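Local coordinates for protein mandelate racemase/muconate lactonizing enzyme (Roseovarius nubinhibens, PDB 2QDD) that is of uncertain function but belongs to the magnesium-dependent mandelate racemase/muconate lactonizing branch of the enolase superfamily, and is probably an enzyme, at residues A[37-42]-A[357-362]; A[182-187]-A[213-218]; A[253-256]-A[260-263]. All blocks are in the same frame, centred on the assembly; numbering follows the deposited sequence.

How the interactions relate
Interaction 1 spans the chain: strand 29-42 of the antiparallel sheet meets the loop that precedes strand 367-370, 315 residues on, so it closes a long excursion within which interactions 2 and 3 both lie. Those two follow one another in the barrel domain, interaction 2 leading into strand 218-220 and interaction 3 into strand 263-266. Their centres are about 23 Å apart, yet they touch, W218 CH2 lying 3.6 Å from G263 N, and both also meet the second subunit. The centre of interaction 1 is about 45 Å from that of interaction 2 and about 38 Å from that of interaction 3; it brings the chain after the barrel back to the capping sheet.

Interaction 1: A[37-42]-A[357-362]; sequences YLRIDT and PDPEAL
R39 meets P359 with a guanidinium already gripped from its own side of the contact: NE forms a salt bridge to D41 OD1 at 3.4 Å, two residues along the same strand, and NH2 is hydrogen-bonded to T9 OG1 on neighbouring strand 5-22. With these two nitrogens engaged, NH1 is the one that approaches the ring of P359, its CG lying 3.9 Å from NH1 at the edge of the guanidinium, near the plane. The chain gets there with CG anti to the backbone N (chi1 174°) and a bend at chi3 (71°) that leaves NE facing D41 and carries NH1 on toward P359.

The other half of the contact is apolar and centres on Y37. P357 CG comes within 3.7 Å of Y37 CE1, an oblique approach, while P357 CB lies in the ring plane, at its edge. L362 runs across the tyrosine at about a right angle and brings both methyls to the ring: CD1 is 3.8 Å from Y37 CD1, and CD2 is 3.9 Å from Y37 CE1. The tyrosine's OH is hydrogen-bonded to T299 OG1, outside the contact, so the buried ring is fixed at its far end as well.

Strand 29-42 is an inner strand of the antiparallel sheet of the capping domain of the enolase superfamily, and the 357-362 loop leads into strand 367-370, which joins the same sheet beside strand 5-22; the C-terminal part of the chain thus returns to the N-terminal domain. Within the loop, A361 N bonds D358 O at 2.9 Å, and the helical backbone angles of P359 and E360 make this a type I turn. It carries the chain round between P357 and L362, so both can face Y37, while W49 of strand 47-52 touches both R39 and P357.

Interaction 2: A[182-187]-A[213-218]; sequences AISAGL and VRARDW
Where S184 touches A215 and D217, the C-terminal part of helix 173-185 packs against the loop entering strand 218-220, both in the enolase-type beta/alpha barrel domain. Following the helix, I183 comes first and turns its side chain to V193 and F195 of strand 192-196, on which D217 also rests. S184 carries the contact. Its OG stands anti to the backbone N (chi1 -164°), which directs it across to D217 OD1, 2.6 Å away; the hydroxyl donates, and OD1 accepts with its syn lone pair. The methyl of A215 closes on the same serine, CB lying 3.4 Å from S184 OG and 3.7 Å from S184 CB. A leucine in place of D217 would probably leave the S184 hydroxyl without its acceptor and free to turn. Farther along, G186 N makes a weak bond to A182 O. The side chain of D217 is about 10 Å from that of E220, a magnesium-binding residue, though no metal is bound to this chain. R216 points away, giving NE to N211 O of the second subunit, while its NH2 bonds V213 O at 2.9 Å.

Interaction 3: A[253-256]-A[260-263]; sequences LAAW and ACEG
A255 CB and C261 SG come within 4.2 Å of each other, a light apolar touch between one small side chain on helix 249-258 and another on the chain that leaves it. The thiol takes the place between backbone N and carbonyl carbon (chi1 65°), and both groups also lie on L242 of strand 240-242. A260 is turned differently: its methyl sits beside the backbone of A255, CB lying 3.6 Å from A255 O, and the same side chain also touches L226 and A230 of helix 226-233. L226 covers A255 too. The side chain of W256 leaves its backbone away from 260-263; it packs on V287 and W289 of its own chain and on L253 of the third subunit.

The backbone supplies the one polar link. A260 N donates to A255 O at 3.0 Å, with an N-H...O angle of 174° and the donor in the carbonyl plane. Spanning five residues at a helix end, it has the 6→1 pattern and is consistent with a Schellman motif. The chain then turns into strand 263-266 of the barrel. Chemically, a nearly straight bond gives a partner to a buried carbonyl oxygen near the end of the helix, and the alanine and thiol surfaces add only weak dispersion.

Interaction 1: A[37-42]-A[357-362]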
ATOM      1  N   TYR A  37     -27.854  38.206  -5.021  1.00 31.25           N
ATOM      2  CA  TYR A  37     -27.551  38.557  -6.414  1.00 32.81           C
ATOM      3  C   TYR A  37     -26.401  39.553  -6.466  1.00 30.84           C
ATOM      4  O   TYR A  37     -26.347  40.498  -5.680  1.00 32.47           O
ATOM      5  CB  TYR A  37     -28.769  39.176  -7.103  1.00 33.58           C
ATOM      6  CG  TYR A  37     -29.749  38.200  -7.725  1.00 38.69           C
ATOM      7  CD1 TYR A  37     -30.487  38.562  -8.852  1.00 35.41           C
ATOM      8  CD2 TYR A  37     -29.954  36.925  -7.186  1.00 37.54           C
ATOM      9  CE1 TYR A  37     -31.399  37.686  -9.428  1.00 31.20           C
ATOM     10  CE2 TYR A  37     -30.861  36.040  -7.757  1.00 37.08           C
ATOM     11  CZ  TYR A  37     -31.581  36.426  -8.879  1.00 39.71           C
ATOM     12  OH  TYR A  37     -32.482  35.557  -9.449  1.00 35.73           O
ATOM     13  N   LEU A  38     -25.489  39.338  -7.404  1.00 30.76           N
ATOM     14  CA  LEU A  38     -24.392  40.257  -7.629  1.00 31.17           C
ATOM     15  C   LEU A  38     -24.418  40.754  -9.071  1.00 31.84           C
ATOM     16  O   LEU A  38     -24.562  39.963 -10.002  1.00 29.24           O
ATOM     17  CB  LEU A  38     -23.061  39.582  -7.302  1.00 30.91           C
ATOM     18  CG  LEU A  38     -21.768  40.320  -7.655  1.00 37.75           C
ATOM     19  CD1 LEU A  38     -21.475  41.491  -6.718  1.00 35.46           C
ATOM     20  CD2 LEU A  38     -20.631  39.343  -7.652  1.00 33.50           C
ATOM     21  N   ARG A  39     -24.297  42.070  -9.239  1.00 33.27           N
ATOM     22  CA  ARG A  39     -24.182  42.685 -10.559  1.00 33.17           C
ATOM     23  C   ARG A  39     -22.779  43.237 -10.713  1.00 28.15           C
ATOM     24  O   ARG A  39     -22.319  44.001  -9.869  1.00 29.82           O
ATOM     25  CB  ARG A  39     -25.212  43.813 -10.725  1.00 32.55           C
ATOM     26  CG  ARG A  39     -25.055  44.606 -12.021  1.00 40.59           C
ATOM     27  CD  ARG A  39     -26.100  45.694 -12.177  1.00 45.48           C
ATOM     28  NE  ARG A  39     -25.898  46.806 -11.255  1.00 52.93           N
ATOM     29  CZ  ARG A  39     -26.862  47.623 -10.837  1.00 56.51           C
ATOM     30  NH1 ARG A  39     -28.114  47.459 -11.257  1.00 54.65           N
ATOM     31  NH2 ARG A  39     -26.572  48.607  -9.993  1.00 54.21           N
ATOM     32  N   ILE A  40     -22.104  42.839 -11.786  1.00 28.64           N
ATOM     33  CA  ILE A  40     -20.791  43.385 -12.122  1.00 35.51           C
ATOM     34  C   ILE A  40     -20.897  44.273 -13.359  1.00 38.52           C
ATOM     35  O   ILE A  40     -21.236  43.797 -14.450  1.00 36.63           O
ATOM     36  CB  ILE A  40     -19.733  42.268 -12.378  1.00 34.66           C
ATOM     37  CG1 ILE A  40     -19.623  41.328 -11.168  1.00 41.43           C
ATOM     38  CG2 ILE A  40     -18.383  42.884 -12.732  1.00 32.87           C
ATOM     39  CD1 ILE A  40     -18.376  40.451 -11.161  1.00 35.89           C
ATOM     40  N   ASP A  41     -20.596  45.557 -13.182  1.00 35.19           N
ATOM     41  CA  ASP A  41     -20.551  46.499 -14.293  1.00 36.41           C
ATOM     42  C   ASP A  41     -19.126  46.691 -14.761  1.00 35.14           C
ATOM     43  O   ASP A  41     -18.192  46.656 -13.959  1.00 37.06           O
ATOM     44  CB  ASP A  41     -21.154  47.849 -13.887  1.00 35.99           C
ATOM     45  CG  ASP A  41     -22.650  47.772 -13.647  1.00 38.18           C
ATOM     46  OD1 ASP A  41     -23.107  48.188 -12.563  1.00 42.70           O
ATOM     47  OD2 ASP A  41     -23.371  47.295 -14.544  1.00 47.68           O
ATOM     48  N   THR A  42     -18.967  46.895 -16.063  1.00 39.28           N
ATOM     49  CA  THR A  42     -17.669  47.221 -16.646  1.00 42.41           C
ATOM     50  C   THR A  42     -17.696  48.604 -17.294  1.00 46.75           C
ATOM     51  O   THR A  42     -18.762  49.210 -17.433  1.00 47.65           O
ATOM     52  CB  THR A  42     -17.246  46.193 -17.709  1.00 43.05           C
ATOM     53  OG1 THR A  42     -18.207  46.185 -18.768  1.00 40.41           O
ATOM     54  CG2 THR A  42     -17.123  44.791 -17.114  1.00 42.21           C
ATOM     55  N   PRO A 357     -31.737  39.797 -14.729  1.00 52.44           N
ATOM     56  CA  PRO A 357     -32.597  40.311 -13.662  1.00 53.04           C
ATOM     57  C   PRO A 357     -32.937  41.790 -13.832  1.00 53.31           C
ATOM     58  O   PRO A 357     -32.086  42.588 -14.235  1.00 50.31           O
ATOM     59  CB  PRO A 357     -31.754  40.104 -12.397  1.00 52.32           C
ATOM     60  CG  PRO A 357     -30.717  39.108 -12.777  1.00 50.39           C
ATOM     61  CD  PRO A 357     -30.428  39.377 -14.210  1.00 51.60           C
ATOM     62  N   ASP A 358     -34.183  42.137 -13.533  1.00 56.61           N
ATOM     63  CA  ASP A 358     -34.590  43.535 -13.430  1.00 59.39           C
ATOM     64  C   ASP A 358     -34.455  44.005 -11.980  1.00 54.94           C
ATOM     65  O   ASP A 358     -35.105  43.445 -11.092  1.00 55.19           O
ATOM     66  CB  ASP A 358     -36.030  43.707 -13.928  1.00 64.16           C
ATOM     67  CG  ASP A 358     -36.476  45.160 -13.957  1.00 70.32           C
ATOM     68  OD1 ASP A 358     -37.544  45.454 -13.383  1.00 73.43           O
ATOM     69  OD2 ASP A 358     -35.765  46.004 -14.552  1.00 74.36           O
ATOM     70  N   PRO A 359     -33.607  45.027 -11.739  1.00 52.38           N
ATOM     71  CA  PRO A 359     -33.300  45.542 -10.395  1.00 53.25           C
ATOM     72  C   PRO A 359     -34.505  46.107  -9.633  1.00 58.66           C
ATOM     73  O   PRO A 359     -34.465  46.197  -8.403  1.00 60.06           O
ATOM     74  CB  PRO A 359     -32.278  46.653 -10.666  1.00 50.97           C
ATOM     75  CG  PRO A 359     -31.725  46.356 -12.012  1.00 52.89           C
ATOM     76  CD  PRO A 359     -32.859  45.758 -12.778  1.00 50.67           C
ATOM     77  N   GLU A 360     -35.562  46.473 -10.358  1.00 63.26           N
ATOM     78  CA  GLU A 360     -36.820  46.910  -9.749  1.00 70.46           C
ATOM     79  C   GLU A 360     -37.627  45.769  -9.126  1.00 70.51           C
ATOM     80  O   GLU A 360     -38.497  46.008  -8.285  1.00 69.92           O
ATOM     81  CB  GLU A 360     -37.677  47.671 -10.766  1.00 74.47           C
ATOM     82  CG  GLU A 360     -37.566  49.193 -10.671  1.00 84.78           C
ATOM     83  CD  GLU A 360     -36.146  49.703 -10.881  1.00 90.27           C
ATOM     84  OE1 GLU A 360     -35.602  49.523 -11.993  1.00 90.93           O
ATOM     85  OE2 GLU A 360     -35.577  50.280  -9.929  1.00 89.23           O
ATOM     86  N   ALA A 361     -37.337  44.538  -9.547  1.00 70.64           N
ATOM     87  CA  ALA A 361     -37.929  43.345  -8.945  1.00 70.66           C
ATOM     88  C   ALA A 361     -37.146  42.837  -7.727  1.00 68.61           C
ATOM     89  O   ALA A 361     -37.625  41.965  -6.995  1.00 67.36           O
ATOM     90  CB  ALA A 361     -38.076  42.244  -9.990  1.00 72.34           C
ATOM     91  N   LEU A 362     -35.956  43.400  -7.510  1.00 66.52           N
ATOM     92  CA  LEU A 362     -34.974  42.837  -6.577  1.00 64.97           C
ATOM     93  C   LEU A 362     -34.910  43.571  -5.234  1.00 66.39           C
ATOM     94  O   LEU A 362     -34.287  43.089  -4.278  1.00 64.80           O
ATOM     95  CB  LEU A 362     -33.582  42.802  -7.219  1.00 62.29           C
ATOM     96  CG  LEU A 362     -33.383  41.948  -8.476  1.00 54.49           C
ATOM     97  CD1 LEU A 362     -31.944  42.034  -8.939  1.00 41.07           C
ATOM     98  CD2 LEU A 362     -33.792  40.495  -8.243  1.00 51.40           C
TER

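Interaction 2: A[182-187]-A[213-218]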
ATOM      1  N   ALA A 182     -38.872  -1.517  -0.998  1.00 50.61           N
ATOM      2  CA  ALA A 182     -40.161  -1.183  -1.607  1.00 52.86           C
ATOM      3  C   ALA A 182     -39.997  -0.282  -2.830  1.00 51.13           C
ATOM      4  O   ALA A 182     -40.574  -0.554  -3.885  1.00 54.47           O
ATOM      5  CB  ALA A 182     -41.097  -0.540  -0.584  1.00 50.27           C
ATOM      6  N   ILE A 183     -39.203   0.776  -2.674  1.00 48.28           N
ATOM      7  CA  ILE A 183     -39.003   1.796  -3.710  1.00 45.68           C
ATOM      8  C   ILE A 183     -38.292   1.232  -4.947  1.00 47.70           C
ATOM      9  O   ILE A 183     -38.662   1.543  -6.088  1.00 49.85           O
ATOM     10  CB  ILE A 183     -38.244   3.030  -3.136  1.00 41.51           C
ATOM     11  CG1 ILE A 183     -39.169   3.862  -2.242  1.00 38.69           C
ATOM     12  CG2 ILE A 183     -37.679   3.904  -4.238  1.00 44.28           C
ATOM     13  CD1 ILE A 183     -38.445   4.910  -1.424  1.00 36.56           C
ATOM     14  N   SER A 184     -37.292   0.388  -4.712  1.00 47.06           N
ATOM     15  CA  SER A 184     -36.524  -0.227  -5.792  1.00 50.83           C
ATOM     16  C   SER A 184     -37.337  -1.254  -6.582  1.00 53.65           C
ATOM     17  O   SER A 184     -37.184  -1.364  -7.800  1.00 55.22           O
ATOM     18  CB  SER A 184     -35.252  -0.868  -5.240  1.00 48.61           C
ATOM     19  OG  SER A 184     -34.321  -1.141  -6.271  1.00 52.92           O
ATOM     20  N   ALA A 185     -38.202  -1.994  -5.889  1.00 55.82           N
ATOM     21  CA  ALA A 185     -39.032  -3.013  -6.530  1.00 59.36           C
ATOM     22  C   ALA A 185     -40.317  -2.455  -7.148  1.00 61.43           C
ATOM     23  O   ALA A 185     -40.925  -3.098  -8.008  1.00 65.66           O
ATOM     24  CB  ALA A 185     -39.350  -4.134  -5.556  1.00 60.56           C
ATOM     25  N   GLY A 186     -40.722  -1.262  -6.718  1.00 60.29           N
ATOM     26  CA  GLY A 186     -41.963  -0.652  -7.191  1.00 60.07           C
ATOM     27  C   GLY A 186     -41.787   0.574  -8.070  1.00 62.79           C
ATOM     28  O   GLY A 186     -42.694   1.403  -8.174  1.00 64.44           O
ATOM     29  N   LEU A 187     -40.622   0.694  -8.703  1.00 64.11           N
ATOM     30  CA  LEU A 187     -40.418   1.693  -9.751  1.00 64.27           C
ATOM     31  C   LEU A 187     -41.189   1.329 -11.019  1.00 66.26           C
ATOM     32  O   LEU A 187     -41.245   0.152 -11.399  1.00 65.63           O
ATOM     33  CB  LEU A 187     -38.930   1.853 -10.081  1.00 62.35           C
ATOM     34  CG  LEU A 187     -38.100   2.916  -9.359  1.00 59.80           C
ATOM     35  CD1 LEU A 187     -36.717   2.969  -9.979  1.00 60.46           C
ATOM     36  CD2 LEU A 187     -38.750   4.291  -9.399  1.00 56.07           C
ATOM     37  N   VAL A 213     -29.794  -5.633   1.794  1.00 36.42           N
ATOM     38  CA  VAL A 213     -30.688  -5.099   0.774  1.00 36.55           C
ATOM     39  C   VAL A 213     -30.280  -5.666  -0.598  1.00 39.16           C
ATOM     40  O   VAL A 213     -29.088  -5.806  -0.884  1.00 34.11           O
ATOM     41  CB  VAL A 213     -30.684  -3.534   0.847  1.00 36.06           C
ATOM     42  CG1 VAL A 213     -30.331  -2.861  -0.455  1.00 22.29           C
ATOM     43  CG2 VAL A 213     -31.970  -3.010   1.432  1.00 32.67           C
ATOM     44  N   ARG A 214     -31.268  -6.032  -1.418  1.00 41.91           N
ATOM     45  CA  ARG A 214     -31.000  -6.580  -2.752  1.00 45.12           C
ATOM     46  C   ARG A 214     -30.778  -5.490  -3.799  1.00 41.03           C
ATOM     47  O   ARG A 214     -30.180  -5.738  -4.850  1.00 43.65           O
ATOM     48  CB  ARG A 214     -32.136  -7.499  -3.197  1.00 47.85           C
ATOM     49  CG  ARG A 214     -32.016  -8.935  -2.713  1.00 55.46           C
ATOM     50  CD  ARG A 214     -33.218  -9.763  -3.175  1.00 61.43           C
ATOM     51  NE  ARG A 214     -34.359  -9.635  -2.264  1.00 79.52           N
ATOM     52  CZ  ARG A 214     -35.422  -8.856  -2.471  1.00 82.25           C
ATOM     53  NH1 ARG A 214     -35.517  -8.115  -3.569  1.00 83.46           N
ATOM     54  NH2 ARG A 214     -36.398  -8.819  -1.573  1.00 83.15           N
ATOM     55  N   ALA A 215     -31.265  -4.289  -3.497  1.00 37.18           N
ATOM     56  CA  ALA A 215     -31.199  -3.143  -4.397  1.00 35.88           C
ATOM     57  C   ALA A 215     -29.778  -2.647  -4.649  1.00 35.44           C
ATOM     58  O   ALA A 215     -28.991  -2.468  -3.714  1.00 33.89           O
ATOM     59  CB  ALA A 215     -32.042  -2.018  -3.856  1.00 36.69           C
ATOM     60  N   ARG A 216     -29.471  -2.416  -5.923  1.00 34.11           N
ATOM     61  CA  ARG A 216     -28.149  -1.967  -6.344  1.00 30.42           C
ATOM     62  C   ARG A 216     -28.223  -0.586  -6.973  1.00 29.82           C
ATOM     63  O   ARG A 216     -27.427  -0.254  -7.842  1.00 36.87           O
ATOM     64  CB  ARG A 216     -27.528  -2.962  -7.335  1.00 29.37           C
ATOM     65  CG  ARG A 216     -27.364  -4.373  -6.791  1.00 34.42           C
ATOM     66  CD  ARG A 216     -26.438  -4.394  -5.595  1.00 30.91           C
ATOM     67  NE  ARG A 216     -26.295  -5.734  -5.041  1.00 35.45           N
ATOM     68  CZ  ARG A 216     -26.718  -6.097  -3.834  1.00 35.45           C
ATOM     69  NH1 ARG A 216     -26.539  -7.339  -3.414  1.00 41.44           N
ATOM     70  NH2 ARG A 216     -27.325  -5.223  -3.048  1.00 32.69           N
ATOM     71  N   ASP A 217     -29.180   0.217  -6.521  1.00 31.28           N
ATOM     72  CA  ASP A 217     -29.292   1.612  -6.948  1.00 29.47           C
ATOM     73  C   ASP A 217     -28.204   2.472  -6.317  1.00 27.74           C
ATOM     74  O   ASP A 217     -27.641   2.099  -5.285  1.00 23.51           O
ATOM     75  CB  ASP A 217     -30.673   2.160  -6.591  1.00 30.10           C
ATOM     76  CG  ASP A 217     -31.788   1.245  -7.036  1.00 32.57           C
ATOM     77  OD1 ASP A 217     -32.221   0.408  -6.221  1.00 39.96           O
ATOM     78  OD2 ASP A 217     -32.215   1.346  -8.207  1.00 45.10           O
ATOM     79  N   TRP A 218     -27.918   3.609  -6.958  1.00 26.54           N
ATOM     80  CA  TRP A 218     -27.074   4.678  -6.411  1.00 27.05           C
ATOM     81  C   TRP A 218     -27.346   4.989  -4.946  1.00 29.56           C
ATOM     82  O   TRP A 218     -28.499   5.111  -4.531  1.00 32.11           O
ATOM     83  CB  TRP A 218     -27.289   5.968  -7.196  1.00 31.33           C
ATOM     84  CG  TRP A 218     -26.522   6.087  -8.477  1.00 34.87           C
ATOM     85  CD1 TRP A 218     -27.035   6.060  -9.742  1.00 32.01           C
ATOM     86  CD2 TRP A 218     -25.113   6.307  -8.621  1.00 33.34           C
ATOM     87  NE1 TRP A 218     -26.035   6.225 -10.665  1.00 35.44           N
ATOM     88  CE2 TRP A 218     -24.845   6.386 -10.006  1.00 33.36           C
ATOM     89  CE3 TRP A 218     -24.051   6.436  -7.717  1.00 28.29           C
ATOM     90  CZ2 TRP A 218     -23.562   6.595 -10.507  1.00 31.05           C
ATOM     91  CZ3 TRP A 218     -22.770   6.634  -8.218  1.00 29.30           C
ATOM     92  CH2 TRP A 218     -22.537   6.707  -9.600  1.00 32.93           C
TER

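Interaction 3: A[253-256]-A[260-263]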
ATOM      1  N   LEU A 253      -9.492  14.479  -6.313  1.00 19.35           N
ATOM      2  CA  LEU A 253      -8.247  13.725  -6.444  1.00 28.21           C
ATOM      3  C   LEU A 253      -8.064  12.650  -5.375  1.00 28.10           C
ATOM      4  O   LEU A 253      -7.649  11.536  -5.681  1.00 29.62           O
ATOM      5  CB  LEU A 253      -7.070  14.700  -6.379  1.00 27.80           C
ATOM      6  CG  LEU A 253      -6.037  14.707  -7.503  1.00 36.81           C
ATOM      7  CD1 LEU A 253      -6.687  14.687  -8.877  1.00 37.35           C
ATOM      8  CD2 LEU A 253      -5.123  15.917  -7.351  1.00 31.58           C
ATOM      9  N   ALA A 254      -8.372  13.004  -4.128  1.00 32.49           N
ATOM     10  CA  ALA A 254      -8.396  12.066  -3.008  1.00 28.69           C
ATOM     11  C   ALA A 254      -9.453  10.978  -3.154  1.00 30.06           C
ATOM     12  O   ALA A 254      -9.160   9.807  -2.918  1.00 34.28           O
ATOM     13  CB  ALA A 254      -8.584  12.815  -1.690  1.00 26.21           C
ATOM     14  N   ALA A 255     -10.671  11.366  -3.539  1.00 28.44           N
ATOM     15  CA  ALA A 255     -11.765  10.412  -3.770  1.00 23.44           C
ATOM     16  C   ALA A 255     -11.407   9.408  -4.862  1.00 25.95           C
ATOM     17  O   ALA A 255     -11.674   8.212  -4.728  1.00 29.22           O
ATOM     18  CB  ALA A 255     -13.057  11.151  -4.131  1.00 18.17           C
ATOM     19  N   TRP A 256     -10.784   9.909  -5.929  1.00 27.08           N
ATOM     20  CA  TRP A 256     -10.356   9.082  -7.053  1.00 27.40           C
ATOM     21  C   TRP A 256      -9.292   8.031  -6.673  1.00 29.55           C
ATOM     22  O   TRP A 256      -9.433   6.854  -7.019  1.00 27.79           O
ATOM     23  CB  TRP A 256      -9.871   9.953  -8.225  1.00 22.09           C
ATOM     24  CG  TRP A 256      -9.263   9.131  -9.305  1.00 18.59           C
ATOM     25  CD1 TRP A 256      -9.925   8.398 -10.251  1.00 23.95           C
ATOM     26  CD2 TRP A 256      -7.867   8.900  -9.521  1.00 15.71           C
ATOM     27  NE1 TRP A 256      -9.024   7.741 -11.056  1.00 27.09           N
ATOM     28  CE2 TRP A 256      -7.754   8.027 -10.625  1.00 17.68           C
ATOM     29  CE3 TRP A 256      -6.699   9.344  -8.885  1.00 29.44           C
ATOM     30  CZ2 TRP A 256      -6.518   7.598 -11.119  1.00 27.74           C
ATOM     31  CZ3 TRP A 256      -5.466   8.912  -9.372  1.00 27.63           C
ATOM     32  CH2 TRP A 256      -5.388   8.047 -10.478  1.00 21.28           C
ATOM     33  N   ALA A 260     -13.183   5.712  -3.924  1.00 24.92           N
ATOM     34  CA  ALA A 260     -14.255   5.929  -2.955  1.00 24.25           C
ATOM     35  C   ALA A 260     -15.637   6.003  -3.587  1.00 29.04           C
ATOM     36  O   ALA A 260     -16.643   5.885  -2.886  1.00 36.39           O
ATOM     37  CB  ALA A 260     -13.993   7.192  -2.166  1.00 20.53           C
ATOM     38  N   CYS A 261     -15.685   6.221  -4.900  1.00 27.97           N
ATOM     39  CA  CYS A 261     -16.933   6.545  -5.585  1.00 28.94           C
ATOM     40  C   CYS A 261     -16.904   6.189  -7.070  1.00 25.24           C
ATOM     41  O   CYS A 261     -15.840   5.967  -7.645  1.00 26.66           O
ATOM     42  CB  CYS A 261     -17.308   8.020  -5.376  1.00 18.04           C
ATOM     43  SG  CYS A 261     -16.189   9.229  -6.090  1.00 30.05           S
ATOM     44  N   GLU A 262     -18.088   6.130  -7.670  1.00 23.15           N
ATOM     45  CA  GLU A 262     -18.238   5.958  -9.113  1.00 21.85           C
ATOM     46  C   GLU A 262     -18.913   7.189  -9.736  1.00 21.79           C
ATOM     47  O   GLU A 262     -19.100   7.276 -10.957  1.00 21.04           O
ATOM     48  CB  GLU A 262     -19.071   4.705  -9.402  1.00 19.73           C
ATOM     49  CG  GLU A 262     -18.341   3.384  -9.174  1.00 26.29           C
ATOM     50  CD  GLU A 262     -18.408   2.896  -7.734  1.00 29.10           C
ATOM     51  OE1 GLU A 262     -19.271   3.363  -6.957  1.00 33.79           O
ATOM     52  OE2 GLU A 262     -17.588   2.034  -7.374  1.00 40.76           O
ATOM     53  N   GLY A 263     -19.287   8.128  -8.877  1.00 25.83           N
ATOM     54  CA  GLY A 263     -19.922   9.357  -9.304  1.00 23.12           C
ATOM     55  C   GLY A 263     -19.763  10.454  -8.278  1.00 26.65           C
ATOM     56  O   GLY A 263     -19.604  10.179  -7.080  1.00 22.18           O
TER